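Local coordinates for protein CymD (Pseudomonas putida, PDB 6Z34) that forms an outer-membrane channel of the FadL family that takes up monoaromatic hydrocarbons during biodegradation, probably by lateral diffusion, at residues 12-17 with 427-432; 28-33 with 140-145; 344-347 with 351-354. All coordinates share one frame; numbering follows the deposited sequence.

Contact 1: residues 12-17 with 427-432; sequences VSQGMG and VTSISY
Gln14, on the last turn of the short helix 10-15, lowers its side chain onto the inner face of strand 422-437 between Val427 and Ser429. CB and CG meet nothing of segment 427-432; CG stands anti to the carbonyl carbon (chi1 -75°), and the extended chain beyond it brings the amide to the barrel wall. CD comes first to Ser429, 4.0 Å from its OG. At the tip OE1 makes two van der Waals contacts, with Val427 CG1 at 3.4 Å and with Ser429 CB at 3.5 Å. In the FadL family the N-terminal segment plugs the lumen of the beta barrel, and this helix is part of that plug. A water bridges the two elements, donating to Gln14 OE1 at 2.6 Å and to Val427 O at 2.8 Å. On the other branch NE2 donates to OD2 of Asp51, on strand 43-58; Asp51 OD1 is hydrogen-bonded to Ser429 OG. Replacing Gln14 by an alanine would probably leave the water without its acceptor on the helix and Asp51 without one of its partners. Past Gln14 the helix ends in a Schellman motif with Gly17, at positive phi, as C-prime residue; Gly17 N reaches Gln14 O at 3.2 Å.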
loop_
_atom_site.group_PDB
_atom_site.type_symbol
_atom_site.label_atom_id
_atom_site.label_comp_id
_atom_site.label_asym_id
_atom_site.label_seq_id
_atom_site.Cartn_x
_atom_site.Cartn_y
_atom_site.Cartn_z
ATOM N N VAL A 12 8.680 -7.983 -10.871
ATOM C CA VAL A 12 10.053 -7.669 -11.261
ATOM C C VAL A 12 10.707 -6.793 -10.202
ATOM O O VAL A 12 11.845 -7.043 -9.770
ATOM C CB VAL A 12 10.069 -6.989 -12.644
ATOM C CG1 VAL A 12 11.459 -6.567 -13.000
ATOM C CG2 VAL A 12 9.485 -7.914 -13.730
ATOM N N SER A 13 9.999 -5.743 -9.787
ATOM C CA SER A 13 10.447 -4.925 -8.671
ATOM C C SER A 13 10.535 -5.748 -7.385
ATOM O O SER A 13 11.564 -5.732 -6.698
ATOM C CB SER A 13 9.494 -3.750 -8.515
ATOM O OG SER A 13 9.519 -3.254 -7.217
ATOM N N GLN A 14 9.478 -6.501 -7.053
ATOM C CA GLN A 14 9.506 -7.277 -5.809
ATOM C C GLN A 14 10.579 -8.358 -5.845
ATOM O O GLN A 14 11.200 -8.652 -4.823
ATOM C CB GLN A 14 8.139 -7.908 -5.521
ATOM C CG GLN A 14 7.074 -6.941 -5.014
ATOM C CD GLN A 14 5.721 -7.605 -4.804
ATOM O OE1 GLN A 14 5.639 -8.751 -4.365
ATOM N NE2 GLN A 14 4.654 -6.889 -5.127
ATOM N N GLY A 15 10.803 -8.978 -7.007
ATOM C CA GLY A 15 11.847 -9.981 -7.092
ATOM C C GLY A 15 13.223 -9.414 -6.838
ATOM O O GLY A 15 14.151 -10.167 -6.505
ATOM N N MET A 16 13.372 -8.096 -6.972
ATOM C CA MET A 16 14.640 -7.401 -6.794
ATOM C C MET A 16 14.598 -6.503 -5.561
ATOM O O MET A 16 15.157 -5.404 -5.566
ATOM C CB MET A 16 14.965 -6.598 -8.055
ATOM C CG MET A 16 15.043 -7.457 -9.333
ATOM S SD MET A 16 15.741 -6.601 -10.779
ATOM C CE MET A 16 14.203 -6.055 -11.441
ATOM N N GLY A 17 13.897 -6.950 -4.516
ATOM C CA GLY A 17 13.931 -6.273 -3.239
ATOM C C GLY A 17 13.219 -4.942 -3.171
ATOM O O GLY A 17 13.381 -4.242 -2.172
ATOM N N VAL A 427 5.026 -12.989 0.391
ATOM C CA VAL A 427 4.297 -12.329 -0.681
ATOM C C VAL A 427 4.683 -13.031 -1.976
ATOM O O VAL A 427 5.843 -12.958 -2.412
ATOM C CB VAL A 427 4.617 -10.831 -0.756
ATOM C CG1 VAL A 427 3.854 -10.180 -1.903
ATOM C CG2 VAL A 427 4.290 -10.159 0.554
ATOM N N THR A 428 3.724 -13.721 -2.578
ATOM C CA THR A 428 3.897 -14.343 -3.875
ATOM C C THR A 428 3.306 -13.423 -4.932
ATOM O O THR A 428 2.152 -12.996 -4.814
ATOM C CB THR A 428 3.210 -15.705 -3.927
ATOM O OG1 THR A 428 3.792 -16.565 -2.951
ATOM C CG2 THR A 428 3.398 -16.332 -5.293
ATOM N N SER A 429 4.085 -13.134 -5.968
ATOM C CA SER A 429 3.690 -12.178 -6.990
ATOM C C SER A 429 3.856 -12.809 -8.364
ATOM O O SER A 429 4.910 -13.370 -8.686
ATOM C CB SER A 429 4.517 -10.897 -6.888
ATOM O OG SER A 429 3.903 -9.822 -7.571
ATOM N N ILE A 430 2.817 -12.706 -9.175
ATOM C CA ILE A 430 2.788 -13.359 -10.468
ATOM C C ILE A 430 2.081 -12.424 -11.440
ATOM O O ILE A 430 1.091 -11.778 -11.084
ATOM C CB ILE A 430 2.107 -14.738 -10.345
ATOM C CG1 ILE A 430 2.041 -15.454 -11.702
ATOM C CG2 ILE A 430 0.749 -14.600 -9.711
ATOM C CD1 ILE A 430 3.347 -16.140 -12.090
ATOM N N SER A 431 2.626 -12.296 -12.648
ATOM C CA SER A 431 2.014 -11.422 -13.640
ATOM C C SER A 431 2.215 -11.983 -15.040
ATOM O O SER A 431 3.140 -12.751 -15.306
ATOM C CB SER A 431 2.569 -9.996 -13.571
ATOM O OG SER A 431 3.810 -9.917 -14.240
ATOM N N TYR A 432 1.320 -11.586 -15.929
ATOM C CA TYR A 432 1.395 -11.928 -17.338
ATOM C C TYR A 432 1.296 -10.637 -18.134
ATOM O O TYR A 432 0.442 -9.791 -17.851
ATOM C CB TYR A 432 0.286 -12.915 -17.750
ATOM C CG TYR A 432 0.132 -12.993 -19.249
ATOM C CD1 TYR A 432 -0.866 -12.282 -19.889
ATOM C CD2 TYR A 432 1.017 -13.729 -20.026
ATOM C CE1 TYR A 432 -1.001 -12.316 -21.248
ATOM C CE2 TYR A 432 0.881 -13.778 -21.409
ATOM C CZ TYR A 432 -0.129 -13.062 -22.006
ATOM O OH TYR A 432 -0.293 -13.080 -23.365
HETATM O O HOH W 1 6.875 -11.091 -4.273
#

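Contact 2: residues 28-33 with 140-145; sequences QGMMLN and PFSAAY
Met30 presses its side chain against Ser142 where the N-terminal plug of this FadL-type barrel meets the wall. It belongs to a 3-10 turn, 28-31, in the loop between helix 10-15 and strand 43-58, and the wall is strand 131-146. The tight part is here: Met30 CG lies 3.4 Å from Ser142 CB, closer than carbons usually pack. Ser142 OG does not bond to the plug segment; it is hydrogen-bonded to Ser156 OG and Ala155 O on the adjoining strand 151-171. Ser156 OG is also hydrogen-bonded to Met30 O, so one hydroxyl ties turn and wall together beside the apolar contact.

Around Pro140 the fit is looser. The Met30 and Met31 side chains each cross that of Pro140 at about a right angle, and no hydrogen bond spans the two segments. Phe101 of strand 94-107 touches Met30, Met31 and Pro140 and so adds an aromatic neighbour to this sulfur-rich patch. Phe141 leaves the strand on the side away from the plug and is exposed on the surface. Met31, partly exposed, reaches the ring through bends at chi2 and chi3, and Pro140 CG ends up 4.0 Å from Met30 SD and equally 4.0 Å from Met31 SD.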
loop_
_atom_site.group_PDB
_atom_site.type_symbol
_atom_site.label_atom_id
_atom_site.label_comp_id
_atom_site.label_asym_id
_atom_site.label_seq_id
_atom_site.Cartn_x
_atom_site.Cartn_y
_atom_site.Cartn_z
ATOM N N GLN A 28 4.175 -1.513 -14.158
ATOM C CA GLN A 28 4.063 -1.088 -12.767
ATOM C C GLN A 28 4.794 0.218 -12.485
ATOM O O GLN A 28 4.556 0.818 -11.428
ATOM C CB GLN A 28 4.573 -2.197 -11.854
ATOM C CG GLN A 28 3.672 -3.422 -11.877
ATOM C CD GLN A 28 4.009 -4.370 -13.004
ATOM O OE1 GLN A 28 4.708 -4.000 -13.960
ATOM N NE2 GLN A 28 3.517 -5.597 -12.908
ATOM N N GLY A 29 5.639 0.700 -13.414
ATOM C CA GLY A 29 6.259 2.000 -13.230
ATOM C C GLY A 29 5.244 3.103 -13.001
ATOM O O GLY A 29 5.537 4.094 -12.330
ATOM N N MET A 30 4.043 2.953 -13.559
ATOM C CA MET A 30 2.888 3.791 -13.247
ATOM C C MET A 30 2.764 4.086 -11.751
ATOM O O MET A 30 2.333 5.176 -11.344
ATOM C CB MET A 30 1.601 3.093 -13.726
ATOM C CG MET A 30 1.126 3.530 -15.074
ATOM S SD MET A 30 -0.395 2.775 -15.682
ATOM C CE MET A 30 -0.098 1.042 -15.435
ATOM N N MET A 31 3.104 3.101 -10.922
ATOM C CA MET A 31 2.919 3.215 -9.483
ATOM C C MET A 31 4.231 3.380 -8.744
ATOM O O MET A 31 4.236 3.330 -7.516
ATOM C CB MET A 31 2.181 1.995 -8.935
ATOM C CG MET A 31 0.727 1.889 -9.384
ATOM S SD MET A 31 -0.326 3.233 -8.778
ATOM C CE MET A 31 0.149 3.291 -7.073
ATOM N N LEU A 32 5.348 3.542 -9.453
ATOM C CA LEU A 32 6.614 3.784 -8.769
ATOM C C LEU A 32 7.224 5.045 -9.351
ATOM O O LEU A 32 6.923 6.161 -8.898
ATOM C CB LEU A 32 7.566 2.596 -8.890
ATOM C CG LEU A 32 8.541 2.541 -7.702
ATOM C CD1 LEU A 32 8.847 1.098 -7.336
ATOM C CD2 LEU A 32 9.829 3.325 -7.931
ATOM N N ASN A 33 8.055 4.890 -10.375
ATOM C CA ASN A 33 8.556 6.049 -11.108
ATOM C C ASN A 33 8.034 5.936 -12.531
ATOM O O ASN A 33 8.563 5.151 -13.342
ATOM C CB ASN A 33 10.081 6.149 -11.069
ATOM C CG ASN A 33 10.611 7.398 -11.802
ATOM O OD1 ASN A 33 9.835 8.276 -12.235
ATOM N ND2 ASN A 33 11.936 7.483 -11.938
ATOM N N PRO A 140 -4.281 4.696 -11.516
ATOM C CA PRO A 140 -3.445 5.763 -12.075
ATOM C C PRO A 140 -3.838 6.137 -13.486
ATOM O O PRO A 140 -4.288 5.305 -14.276
ATOM C CB PRO A 140 -2.042 5.151 -12.066
ATOM C CG PRO A 140 -2.310 3.687 -12.253
ATOM C CD PRO A 140 -3.554 3.416 -11.431
ATOM N N PHE A 141 -3.678 7.423 -13.782
ATOM C CA PHE A 141 -3.668 7.934 -15.151
ATOM C C PHE A 141 -2.280 8.514 -15.342
ATOM O O PHE A 141 -1.900 9.459 -14.643
ATOM C CB PHE A 141 -4.772 8.963 -15.384
ATOM C CG PHE A 141 -6.142 8.460 -14.997
ATOM C CD1 PHE A 141 -6.547 8.458 -13.664
ATOM C CD2 PHE A 141 -7.013 7.960 -15.952
ATOM C CE1 PHE A 141 -7.792 7.985 -13.296
ATOM C CE2 PHE A 141 -8.261 7.486 -15.590
ATOM C CZ PHE A 141 -8.648 7.493 -14.251
ATOM N N SER A 142 -1.502 7.900 -16.231
ATOM C CA SER A 142 -0.060 8.077 -16.236
ATOM C C SER A 142 0.418 8.423 -17.632
ATOM O O SER A 142 -0.159 7.987 -18.636
ATOM C CB SER A 142 0.652 6.827 -15.748
ATOM O OG SER A 142 2.001 7.104 -15.420
ATOM N N ALA A 143 1.485 9.215 -17.679
ATOM C CA ALA A 143 2.095 9.615 -18.935
ATOM C C ALA A 143 3.585 9.790 -18.704
ATOM O O ALA A 143 4.016 10.103 -17.592
ATOM C CB ALA A 143 1.479 10.914 -19.470
ATOM N N ALA A 144 4.373 9.595 -19.765
ATOM C CA ALA A 144 5.808 9.776 -19.663
ATOM C C ALA A 144 6.337 10.266 -21.007
ATOM O O ALA A 144 5.709 10.081 -22.055
ATOM C CB ALA A 144 6.506 8.483 -19.224
ATOM N N TYR A 145 7.496 10.918 -20.961
ATOM C CA TYR A 145 8.016 11.604 -22.133
ATOM C C TYR A 145 9.533 11.573 -22.089
ATOM O O TYR A 145 10.128 11.852 -21.041
ATOM C CB TYR A 145 7.503 13.051 -22.191
ATOM C CG TYR A 145 7.999 13.845 -23.386
ATOM C CD1 TYR A 145 7.508 13.596 -24.669
ATOM C CD2 TYR A 145 8.957 14.850 -23.235
ATOM C CE1 TYR A 145 7.957 14.332 -25.764
ATOM C CE2 TYR A 145 9.421 15.591 -24.326
ATOM C CZ TYR A 145 8.921 15.319 -25.591
ATOM O OH TYR A 145 9.356 16.045 -26.683
#

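Contact 3: residues 344-347 with 351-354; sequences QYRY and WVFR
The beta hairpin formed by strands 336-347 and 351-362 is one of the repeating antiparallel units of this FadL-family barrel, and Tyr345 and Phe353 form a hydrogen-bonded pair within it. Tyr345 N donates to Phe353 O at 2.8 Å, and Phe353 N returns the bond to Tyr345 O. Toward the turn the ladder frays: Tyr347 N still reaches Trp351 O at 2.8 Å, but the bond from Trp351 N to Tyr347 O is weak at 3.5 Å.

The face carrying Gln344 and Arg354 holds the polar link. Their side chains run alongside each other, and Arg354 NE donates to Gln344 OE1 over 2.7 Å, on a lone pair in the carbonyl plane. The acceptor sits at the edge of the guanidinium, although the amide and guanidinium planes are turned 64° apart; NH2 adds a weak second bond to the same oxygen. Val352 CG1 packs 3.4 Å from Gln344 CG and over one face of the Arg354 guanidinium, offset toward its rim. Arg346 lies beside the other methyl of the valine, its NH1 3.7 Å from Val352 CG2.

Tyr345, Tyr347, Trp351 and Phe353 are on the opposite face, at the barrel surface. With its CG anti to the backbone N (chi1 172°), Tyr347 runs beside Phe353, its CB 3.9 Å from Phe353 CE2 at the edge of that ring.

Strand 378-388 flanks the hairpin beyond 351-362, where Ser386 OG is hydrogen-bonded to Arg354 NH1 and Tyr387 meets Trp351 edge-to-face; on the other side strand 294-303 flanks 336-347, with backbone hydrogen bonds linking Gln344 to Ala295 and Arg346 to Gln293.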
loop_
_atom_site.group_PDB
_atom_site.type_symbol
_atom_site.label_atom_id
_atom_site.label_comp_id
_atom_site.label_asym_id
_atom_site.label_seq_id
_atom_site.Cartn_x
_atom_site.Cartn_y
_atom_site.Cartn_z
ATOM N N GLN A 344 19.561 -8.880 -11.558
ATOM C CA GLN A 344 18.844 -9.597 -12.611
ATOM C C GLN A 344 19.840 -10.194 -13.603
ATOM O O GLN A 344 20.705 -9.479 -14.117
ATOM C CB GLN A 344 17.862 -8.653 -13.331
ATOM C CG GLN A 344 17.301 -9.188 -14.636
ATOM C CD GLN A 344 16.218 -8.296 -15.250
ATOM O OE1 GLN A 344 15.106 -8.211 -14.725
ATOM N NE2 GLN A 344 16.529 -7.651 -16.377
ATOM N N TYR A 345 19.718 -11.496 -13.872
ATOM C CA TYR A 345 20.556 -12.205 -14.838
ATOM C C TYR A 345 19.667 -12.777 -15.932
ATOM O O TYR A 345 18.806 -13.619 -15.644
ATOM C CB TYR A 345 21.351 -13.334 -14.173
ATOM C CG TYR A 345 22.140 -14.204 -15.146
ATOM C CD1 TYR A 345 23.129 -13.655 -15.961
ATOM C CD2 TYR A 345 21.905 -15.574 -15.242
ATOM C CE1 TYR A 345 23.862 -14.445 -16.850
ATOM C CE2 TYR A 345 22.636 -16.373 -16.129
ATOM C CZ TYR A 345 23.611 -15.801 -16.930
ATOM O OH TYR A 345 24.344 -16.575 -17.813
ATOM N N ARG A 346 19.881 -12.317 -17.178
ATOM C CA ARG A 346 19.209 -12.851 -18.368
ATOM C C ARG A 346 19.943 -14.101 -18.826
ATOM O O ARG A 346 21.084 -14.016 -19.282
ATOM C CB ARG A 346 19.183 -11.821 -19.496
ATOM C CG ARG A 346 18.476 -10.528 -19.134
ATOM C CD ARG A 346 17.891 -9.809 -20.344
ATOM N NE ARG A 346 17.230 -8.566 -19.944
ATOM C CZ ARG A 346 15.914 -8.367 -19.942
ATOM N NH1 ARG A 346 15.083 -9.331 -20.334
ATOM N NH2 ARG A 346 15.429 -7.194 -19.550
ATOM N N TYR A 347 19.289 -15.256 -18.724
ATOM C CA TYR A 347 19.886 -16.557 -19.030
ATOM C C TYR A 347 19.189 -17.149 -20.258
ATOM O O TYR A 347 18.072 -17.671 -20.171
ATOM C CB TYR A 347 19.785 -17.474 -17.814
ATOM C CG TYR A 347 20.193 -18.908 -18.061
ATOM C CD1 TYR A 347 19.254 -19.863 -18.429
ATOM C CD2 TYR A 347 21.518 -19.309 -17.916
ATOM C CE1 TYR A 347 19.621 -21.171 -18.655
ATOM C CE2 TYR A 347 21.892 -20.619 -18.137
ATOM C CZ TYR A 347 20.938 -21.545 -18.506
ATOM O OH TYR A 347 21.300 -22.853 -18.733
ATOM N N TRP A 351 14.679 -16.989 -20.205
ATOM C CA TRP A 351 14.705 -16.980 -18.750
ATOM C C TRP A 351 15.417 -15.745 -18.219
ATOM O O TRP A 351 16.489 -15.374 -18.706
ATOM C CB TRP A 351 15.405 -18.221 -18.210
ATOM C CG TRP A 351 14.653 -19.464 -18.456
ATOM C CD1 TRP A 351 14.851 -20.353 -19.461
ATOM C CD2 TRP A 351 13.566 -19.969 -17.677
ATOM N NE1 TRP A 351 13.957 -21.388 -19.359
ATOM C CE2 TRP A 351 13.156 -21.176 -18.269
ATOM C CE3 TRP A 351 12.902 -19.518 -16.532
ATOM C CZ2 TRP A 351 12.113 -21.938 -17.761
ATOM C CZ3 TRP A 351 11.866 -20.275 -16.031
ATOM C CH2 TRP A 351 11.479 -21.469 -16.647
ATOM N N VAL A 352 14.825 -15.126 -17.203
ATOM C CA VAL A 352 15.440 -14.042 -16.448
ATOM C C VAL A 352 15.338 -14.404 -14.974
ATOM O O VAL A 352 14.280 -14.858 -14.520
ATOM C CB VAL A 352 14.732 -12.701 -16.731
ATOM C CG1 VAL A 352 15.306 -11.613 -15.889
ATOM C CG2 VAL A 352 14.822 -12.356 -18.206
ATOM N N PHE A 353 16.430 -14.221 -14.228
ATOM C CA PHE A 353 16.458 -14.563 -12.807
ATOM C C PHE A 353 16.789 -13.340 -11.960
ATOM O O PHE A 353 17.661 -12.544 -12.319
ATOM C CB PHE A 353 17.456 -15.679 -12.540
ATOM C CG PHE A 353 17.076 -16.967 -13.187
ATOM C CD1 PHE A 353 16.021 -17.711 -12.701
ATOM C CD2 PHE A 353 17.747 -17.420 -14.311
ATOM C CE1 PHE A 353 15.654 -18.898 -13.313
ATOM C CE2 PHE A 353 17.384 -18.602 -14.926
ATOM C CZ PHE A 353 16.338 -19.342 -14.431
ATOM N N ARG A 354 16.077 -13.190 -10.836
ATOM C CA ARG A 354 16.191 -12.008 -9.991
ATOM C C ARG A 354 16.375 -12.393 -8.523
ATOM O O ARG A 354 15.954 -13.463 -8.082
ATOM C CB ARG A 354 14.957 -11.104 -10.108
ATOM C CG ARG A 354 14.322 -11.066 -11.467
ATOM C CD ARG A 354 13.586 -9.767 -11.674
ATOM N NE ARG A 354 13.348 -9.544 -13.091
ATOM C CZ ARG A 354 12.447 -10.201 -13.813
ATOM N NH1 ARG A 354 11.674 -11.122 -13.250
ATOM N NH2 ARG A 354 12.316 -9.933 -15.108
#

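In the fold
Contacts 1 and 2 both join the N-terminal plug to the barrel wall, at strands far apart in sequence, and their centres are 18 Å apart. Contact 3 lies within the wall itself, 13 Å from contact 1 between centres, and the plug reaches it directly: Val12 CG1, on the helix, packs 3.5 Å from Arg354 NE, and Met16 CG, just past the helix end, 3.6 Å from Arg354 CD. Met16 SD also rests near Gln344 CB, so the Gln344-Arg354 pair is partly covered by the same plug segment. Contacts 2 and 3 do not touch, with centres 24 Å apart and nearest atoms about 10 Å apart. Along the chain, both are nested within the loop closed by contact 1.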